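Local coordinates for protein putative antibiotic biosynthesis monooxygenase (Bordetella bronchiseptica, PDB 3GZ7) that is a putative antibiotic biosynthesis monooxygenase that forms a dimeric alpha-beta barrel, its substrate and reaction not established, at residues Met20-Glu34 / Gln67-His81. Sequence-based numbering, arbitrary orientation.
Sequences MIQEIASILVQPGRE and QRYTLVVDWETVDNH
Glu23 and Trp75, on neighbouring antiparallel strands, point the same way from the buried face of the sheet and are joined through their side chains. Glu23 CB lies in the plane of the indole, at the edge, 3.6 Å from Trp75 CD1. CG, anti to the backbone N (chi1 165°), reaches His81 CE1 at 3.6 Å, and the extended chain brings the carboxylate carbon CD within 3.2 Å of the same CE1. At the tip, OE1 takes a nearly straight bond from Trp75 NE1 (3.0 Å) through its anti lone pair, with carboxylate and indole almost coplanar. OE1 also sits over the centre of the His81 imidazole, on which the carboxylate stacks, 14° from parallel; OE2 lies 3.4 Å from His81 CE1. This is a facial contact and not a hydrogen bond; His81 turns its nitrogens to His110 and a bound citric acid. Glutamate suits its place as an acceptor long enough to meet both rings, tryptophan because its broad ring packs between Val73 CG1 and His81 CB while its N-H holds the acid.

Strand 21-28 pairs with strand 68-75 through regular backbone bonds, and the same face continues apolar: Ile27 CD1 packs on Leu71 CB at 3.9 Å, these branched chains also meeting Phe37 and Val41 of helix 34-49. On the other, partly exposed face, Gln22 NE2 donates to Asp74 OD1 (3.0 Å), amide matched to carboxylate, and Thr70 OG1 bonds Glu111 of the second subunit, consistent with a dimeric barrel of two ferredoxin-like subunits. Farther along, Leu28 CD1 covers one face of the Arg68 guanidinium, whose NH1 reaches Ile27 O through a water.

Indole N-H and imidazole face together fix the carboxylate's orientation beside the citric acid, which is probably from the crystallisation liquor but may mark a pocket.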
loop_
_atom_site.group_PDB
_atom_site.type_symbol
_atom_site.label_atom_id
_atom_site.label_comp_id
_atom_site.label_asym_id
_atom_site.label_seq_id
_atom_site.Cartn_x
_atom_site.Cartn_y
_atom_site.Cartn_z
HETATM N N MSE A 20 -3.983 7.604 -13.216
HETATM C CA MSE A 20 -2.822 6.864 -12.753
HETATM C C MSE A 20 -3.224 5.566 -12.036
HETATM O O MSE A 20 -4.292 5.486 -11.418
HETATM C CB MSE A 20 -2.026 7.765 -11.804
HETATM C CG MSE A 20 -0.542 7.501 -11.684
HETATM SE SE MSE A 20 0.586 8.179 -13.141
HETATM C CE MSE A 20 0.135 10.017 -13.192
ATOM N N ILE A 21 -2.373 4.551 -12.168
ATOM C CA ILE A 21 -2.443 3.356 -11.352
ATOM C C ILE A 21 -1.142 3.194 -10.552
ATOM O O ILE A 21 -0.127 3.810 -10.869
ATOM C CB ILE A 21 -2.803 2.121 -12.199
ATOM C CG1 ILE A 21 -1.673 1.729 -13.165
ATOM C CG2 ILE A 21 -4.168 2.370 -12.968
ATOM C CD1 ILE A 21 -0.620 0.740 -12.577
ATOM N N GLN A 22 -1.213 2.422 -9.472
ATOM C CA GLN A 22 -0.052 2.100 -8.650
ATOM C C GLN A 22 0.220 0.601 -8.668
ATOM O O GLN A 22 -0.663 -0.203 -8.431
ATOM C CB GLN A 22 -0.281 2.568 -7.223
ATOM C CG GLN A 22 -0.367 4.109 -7.094
ATOM C CD GLN A 22 -0.345 4.541 -5.651
ATOM O OE1 GLN A 22 -0.949 3.870 -4.790
ATOM N NE2 GLN A 22 0.363 5.642 -5.357
ATOM N N GLU A 23 1.428 0.242 -9.038
ATOM C CA GLU A 23 1.947 -1.082 -8.809
ATOM C C GLU A 23 2.289 -1.143 -7.341
ATOM O O GLU A 23 2.945 -0.232 -6.839
ATOM C CB GLU A 23 3.236 -1.319 -9.629
ATOM C CG GLU A 23 4.066 -2.560 -9.185
ATOM C CD GLU A 23 5.492 -2.574 -9.680
ATOM O OE1 GLU A 23 5.868 -1.675 -10.466
ATOM O OE2 GLU A 23 6.245 -3.513 -9.310
ATOM N N ILE A 24 1.852 -2.213 -6.667
ATOM C CA ILE A 24 2.219 -2.531 -5.255
ATOM C C ILE A 24 3.021 -3.813 -5.272
ATOM O O ILE A 24 2.515 -4.826 -5.681
ATOM C CB ILE A 24 0.943 -2.732 -4.367
ATOM C CG1 ILE A 24 -0.034 -1.593 -4.593
ATOM C CG2 ILE A 24 1.275 -2.783 -2.870
ATOM C CD1 ILE A 24 0.527 -0.230 -4.062
ATOM N N ALA A 25 4.286 -3.758 -4.884
ATOM C CA ALA A 25 5.143 -4.925 -4.797
ATOM C C ALA A 25 5.485 -5.173 -3.317
ATOM O O ALA A 25 6.143 -4.324 -2.690
ATOM C CB ALA A 25 6.402 -4.676 -5.580
ATOM N N SER A 26 4.997 -6.281 -2.751
ATOM C CA SER A 26 5.298 -6.673 -1.377
ATOM C C SER A 26 6.501 -7.539 -1.405
ATOM O O SER A 26 6.462 -8.649 -1.959
ATOM C CB SER A 26 4.190 -7.469 -0.716
ATOM O OG SER A 26 2.949 -6.993 -1.171
ATOM N N ILE A 27 7.561 -7.042 -0.798
ATOM C CA ILE A 27 8.863 -7.663 -0.871
ATOM C C ILE A 27 9.215 -8.245 0.505
ATOM O O ILE A 27 8.923 -7.623 1.535
ATOM C CB ILE A 27 9.904 -6.595 -1.318
ATOM C CG1 ILE A 27 9.490 -6.027 -2.684
ATOM C CG2 ILE A 27 11.310 -7.177 -1.344
ATOM C CD1 ILE A 27 9.878 -4.596 -2.935
ATOM N N LEU A 28 9.763 -9.456 0.538
ATOM C CA LEU A 28 10.352 -10.002 1.749
ATOM C C LEU A 28 11.878 -10.132 1.544
ATOM O O LEU A 28 12.342 -10.827 0.630
ATOM C CB LEU A 28 9.733 -11.346 2.144
ATOM C CG LEU A 28 10.315 -12.064 3.383
ATOM C CD1 LEU A 28 9.915 -11.337 4.683
ATOM C CD2 LEU A 28 9.863 -13.547 3.436
ATOM N N VAL A 29 12.648 -9.424 2.378
ATOM C CA VAL A 29 14.082 -9.373 2.248
ATOM C C VAL A 29 14.672 -10.475 3.142
ATOM O O VAL A 29 14.192 -10.724 4.235
ATOM C CB VAL A 29 14.615 -7.980 2.654
ATOM C CG1 VAL A 29 16.045 -8.016 2.986
ATOM C CG2 VAL A 29 14.387 -6.966 1.539
ATOM N N GLN A 30 15.707 -11.137 2.642
ATOM C CA GLN A 30 16.500 -12.090 3.411
ATOM C C GLN A 30 17.063 -11.441 4.700
ATOM O O GLN A 30 17.538 -10.286 4.676
ATOM C CB GLN A 30 17.653 -12.602 2.566
ATOM C CG GLN A 30 17.283 -13.535 1.493
ATOM C CD GLN A 30 18.506 -14.064 0.757
ATOM O OE1 GLN A 30 19.481 -14.462 1.385
ATOM N NE2 GLN A 30 18.452 -14.082 -0.577
ATOM N N PRO A 31 17.040 -12.199 5.818
ATOM C CA PRO A 31 17.482 -11.687 7.116
ATOM C C PRO A 31 18.855 -11.066 7.013
ATOM O O PRO A 31 19.755 -11.689 6.454
ATOM C CB PRO A 31 17.561 -12.959 7.978
ATOM C CG PRO A 31 16.583 -13.926 7.343
ATOM C CD PRO A 31 16.602 -13.614 5.890
ATOM N N GLY A 32 19.022 -9.852 7.536
ATOM C CA GLY A 32 20.290 -9.164 7.429
ATOM C C GLY A 32 20.566 -8.386 6.147
ATOM O O GLY A 32 21.583 -7.711 6.072
ATOM N N ARG A 33 19.689 -8.440 5.142
ATOM C CA ARG A 33 19.974 -7.790 3.831
ATOM C C ARG A 33 19.236 -6.450 3.606
ATOM O O ARG A 33 19.196 -5.908 2.504
ATOM C CB ARG A 33 19.720 -8.787 2.690
ATOM C CG ARG A 33 20.401 -10.124 2.965
ATOM C CD ARG A 33 21.256 -10.649 1.842
ATOM N NE ARG A 33 22.274 -9.681 1.435
ATOM C CZ ARG A 33 22.920 -9.707 0.270
ATOM N NH1 ARG A 33 22.679 -10.665 -0.629
ATOM N NH2 ARG A 33 23.815 -8.766 -0.002
ATOM N N GLU A 34 18.694 -5.905 4.685
ATOM C CA GLU A 34 17.784 -4.794 4.607
ATOM C C GLU A 34 18.505 -3.542 4.145
ATOM O O GLU A 34 18.018 -2.854 3.265
ATOM C CB GLU A 34 17.102 -4.570 5.966
ATOM C CG GLU A 34 16.131 -5.619 6.378
ATOM C CD GLU A 34 16.661 -6.637 7.383
ATOM O OE1 GLU A 34 17.859 -6.985 7.356
ATOM O OE2 GLU A 34 15.836 -7.107 8.192
ATOM N N GLN A 67 11.728 -7.135 8.014
ATOM C CA GLN A 67 12.240 -7.639 6.749
ATOM C C GLN A 67 11.248 -7.412 5.579
ATOM O O GLN A 67 11.618 -7.703 4.473
ATOM C CB GLN A 67 12.568 -9.110 6.824
ATOM C CG GLN A 67 13.692 -9.509 7.744
ATOM C CD GLN A 67 13.641 -10.997 8.039
ATOM O OE1 GLN A 67 13.402 -11.820 7.146
ATOM N NE2 GLN A 67 13.857 -11.349 9.285
ATOM N N ARG A 68 10.015 -6.897 5.818
ATOM C CA ARG A 68 9.064 -6.696 4.747
ATOM C C ARG A 68 8.957 -5.211 4.388
ATOM O O ARG A 68 8.910 -4.329 5.281
ATOM C CB ARG A 68 7.669 -7.236 5.096
ATOM C CG ARG A 68 7.636 -8.673 5.461
ATOM C CD ARG A 68 6.207 -9.226 5.636
ATOM N NE ARG A 68 6.206 -10.616 5.191
ATOM C CZ ARG A 68 6.127 -11.008 3.908
ATOM N NH1 ARG A 68 5.948 -10.137 2.927
ATOM N NH2 ARG A 68 6.192 -12.296 3.606
ATOM N N TYR A 69 8.889 -4.984 3.070
ATOM C CA TYR A 69 8.857 -3.700 2.446
ATOM C C TYR A 69 7.763 -3.720 1.365
ATOM O O TYR A 69 7.330 -4.799 0.905
ATOM C CB TYR A 69 10.198 -3.379 1.774
ATOM C CG TYR A 69 11.397 -3.155 2.688
ATOM C CD1 TYR A 69 12.144 -4.223 3.205
ATOM C CD2 TYR A 69 11.824 -1.865 2.981
ATOM C CE1 TYR A 69 13.263 -3.992 4.024
ATOM C CE2 TYR A 69 12.910 -1.631 3.779
ATOM C CZ TYR A 69 13.641 -2.684 4.289
ATOM O OH TYR A 69 14.733 -2.374 5.066
ATOM N N THR A 70 7.318 -2.518 0.976
ATOM C CA THR A 70 6.365 -2.334 -0.096
ATOM C C THR A 70 6.944 -1.284 -1.045
ATOM O O THR A 70 7.153 -0.120 -0.649
ATOM C CB THR A 70 5.026 -1.812 0.404
ATOM O OG1 THR A 70 4.576 -2.603 1.491
ATOM C CG2 THR A 70 3.967 -1.802 -0.683
ATOM N N LEU A 71 7.193 -1.681 -2.284
ATOM C CA LEU A 71 7.506 -0.701 -3.337
ATOM C C LEU A 71 6.200 -0.238 -3.953
ATOM O O LEU A 71 5.416 -1.084 -4.369
ATOM C CB LEU A 71 8.416 -1.285 -4.404
ATOM C CG LEU A 71 9.187 -0.338 -5.333
ATOM C CD1 LEU A 71 10.402 0.313 -4.586
ATOM C CD2 LEU A 71 9.655 -1.094 -6.586
ATOM N N VAL A 72 5.996 1.088 -4.014
ATOM C CA VAL A 72 4.817 1.693 -4.665
ATOM C C VAL A 72 5.312 2.510 -5.845
ATOM O O VAL A 72 6.122 3.422 -5.668
ATOM C CB VAL A 72 3.993 2.551 -3.653
ATOM C CG1 VAL A 72 2.737 3.180 -4.304
ATOM C CG2 VAL A 72 3.640 1.674 -2.448
ATOM N N VAL A 73 4.893 2.108 -7.060
ATOM C CA VAL A 73 5.346 2.715 -8.313
ATOM C C VAL A 73 4.144 3.283 -9.036
ATOM O O VAL A 73 3.149 2.594 -9.197
ATOM C CB VAL A 73 6.084 1.706 -9.226
ATOM C CG1 VAL A 73 6.652 2.403 -10.426
ATOM C CG2 VAL A 73 7.194 1.004 -8.456
ATOM N N ASP A 74 4.237 4.551 -9.450
ATOM C CA ASP A 74 3.159 5.223 -10.192
ATOM C C ASP A 74 3.361 5.021 -11.674
ATOM O O ASP A 74 4.399 5.368 -12.194
ATOM C CB ASP A 74 3.097 6.709 -9.839
ATOM C CG ASP A 74 2.966 6.923 -8.334
ATOM O OD1 ASP A 74 1.939 6.582 -7.735
ATOM O OD2 ASP A 74 3.949 7.359 -7.727
ATOM N N TRP A 75 2.351 4.405 -12.307
ATOM C CA TRP A 75 2.269 4.132 -13.734
ATOM C C TRP A 75 1.030 4.765 -14.341
ATOM O O TRP A 75 -0.028 4.823 -13.731
ATOM C CB TRP A 75 2.247 2.610 -13.984
ATOM C CG TRP A 75 3.475 1.844 -13.476
ATOM C CD1 TRP A 75 3.558 1.049 -12.338
ATOM C CD2 TRP A 75 4.771 1.794 -14.091
ATOM N NE1 TRP A 75 4.812 0.505 -12.248
ATOM C CE2 TRP A 75 5.588 0.973 -13.280
ATOM C CE3 TRP A 75 5.331 2.389 -15.233
ATOM C CZ2 TRP A 75 6.919 0.714 -13.591
ATOM C CZ3 TRP A 75 6.652 2.150 -15.527
ATOM C CH2 TRP A 75 7.443 1.323 -14.701
ATOM N N GLU A 76 1.153 5.222 -15.579
ATOM C CA GLU A 76 -0.016 5.724 -16.316
ATOM C C GLU A 76 -1.016 4.626 -16.625
ATOM O O GLU A 76 -2.218 4.839 -16.507
ATOM C CB GLU A 76 0.410 6.426 -17.616
ATOM C CG GLU A 76 1.022 7.817 -17.396
ATOM C CD GLU A 76 1.743 8.373 -18.669
ATOM O OE1 GLU A 76 1.433 7.914 -19.786
ATOM O OE2 GLU A 76 2.591 9.296 -18.530
ATOM N N THR A 77 -0.492 3.475 -17.049
ATOM C CA THR A 77 -1.247 2.262 -17.297
ATOM C C THR A 77 -0.533 1.015 -16.708
ATOM O O THR A 77 0.681 1.040 -16.483
ATOM C CB THR A 77 -1.419 1.994 -18.826
ATOM O OG1 THR A 77 -0.184 1.523 -19.378
ATOM C CG2 THR A 77 -1.896 3.251 -19.562
ATOM N N VAL A 78 -1.298 -0.058 -16.487
ATOM C CA VAL A 78 -0.739 -1.358 -16.047
ATOM C C VAL A 78 0.202 -1.883 -17.119
ATOM O O VAL A 78 1.239 -2.482 -16.772
ATOM C CB VAL A 78 -1.836 -2.454 -15.664
ATOM C CG1 VAL A 78 -1.205 -3.905 -15.395
ATOM C CG2 VAL A 78 -2.677 -2.002 -14.491
ATOM N N ASP A 79 -0.125 -1.682 -18.406
ATOM C CA ASP A 79 0.809 -2.180 -19.465
ATOM C C ASP A 79 2.148 -1.453 -19.442
ATOM O O ASP A 79 3.166 -2.036 -19.807
ATOM C CB ASP A 79 0.266 -2.077 -20.868
ATOM C CG ASP A 79 -0.862 -3.035 -21.149
ATOM O OD1 ASP A 79 -1.010 -4.109 -20.523
ATOM O OD2 ASP A 79 -1.610 -2.677 -22.053
ATOM N N ASN A 80 2.173 -0.185 -19.037
ATOM C CA ASN A 80 3.467 0.524 -18.916
ATOM C C ASN A 80 4.384 -0.245 -17.992
ATOM O O ASN A 80 5.591 -0.330 -18.220
ATOM C CB ASN A 80 3.295 1.936 -18.373
ATOM C CG ASN A 80 2.779 2.922 -19.411
ATOM O OD1 ASN A 80 2.165 3.955 -19.049
ATOM N ND2 ASN A 80 3.043 2.639 -20.693
ATOM N N HIS A 81 3.801 -0.839 -16.953
ATOM C CA HIS A 81 4.551 -1.744 -16.089
ATOM C C HIS A 81 4.769 -3.163 -16.623
ATOM O O HIS A 81 5.898 -3.641 -16.728
ATOM C CB HIS A 81 3.879 -1.825 -14.710
ATOM C CG HIS A 81 4.567 -2.767 -13.789
ATOM N ND1 HIS A 81 3.881 -3.570 -12.925
ATOM C CD2 HIS A 81 5.865 -3.105 -13.673
ATOM C CE1 HIS A 81 4.733 -4.342 -12.276
ATOM N NE2 HIS A 81 5.944 -4.095 -12.728
HETATM O O HOH W 1 5.357 -11.101 -0.285
HETATM O O HOH W 2 6.217 -7.650 2.209
#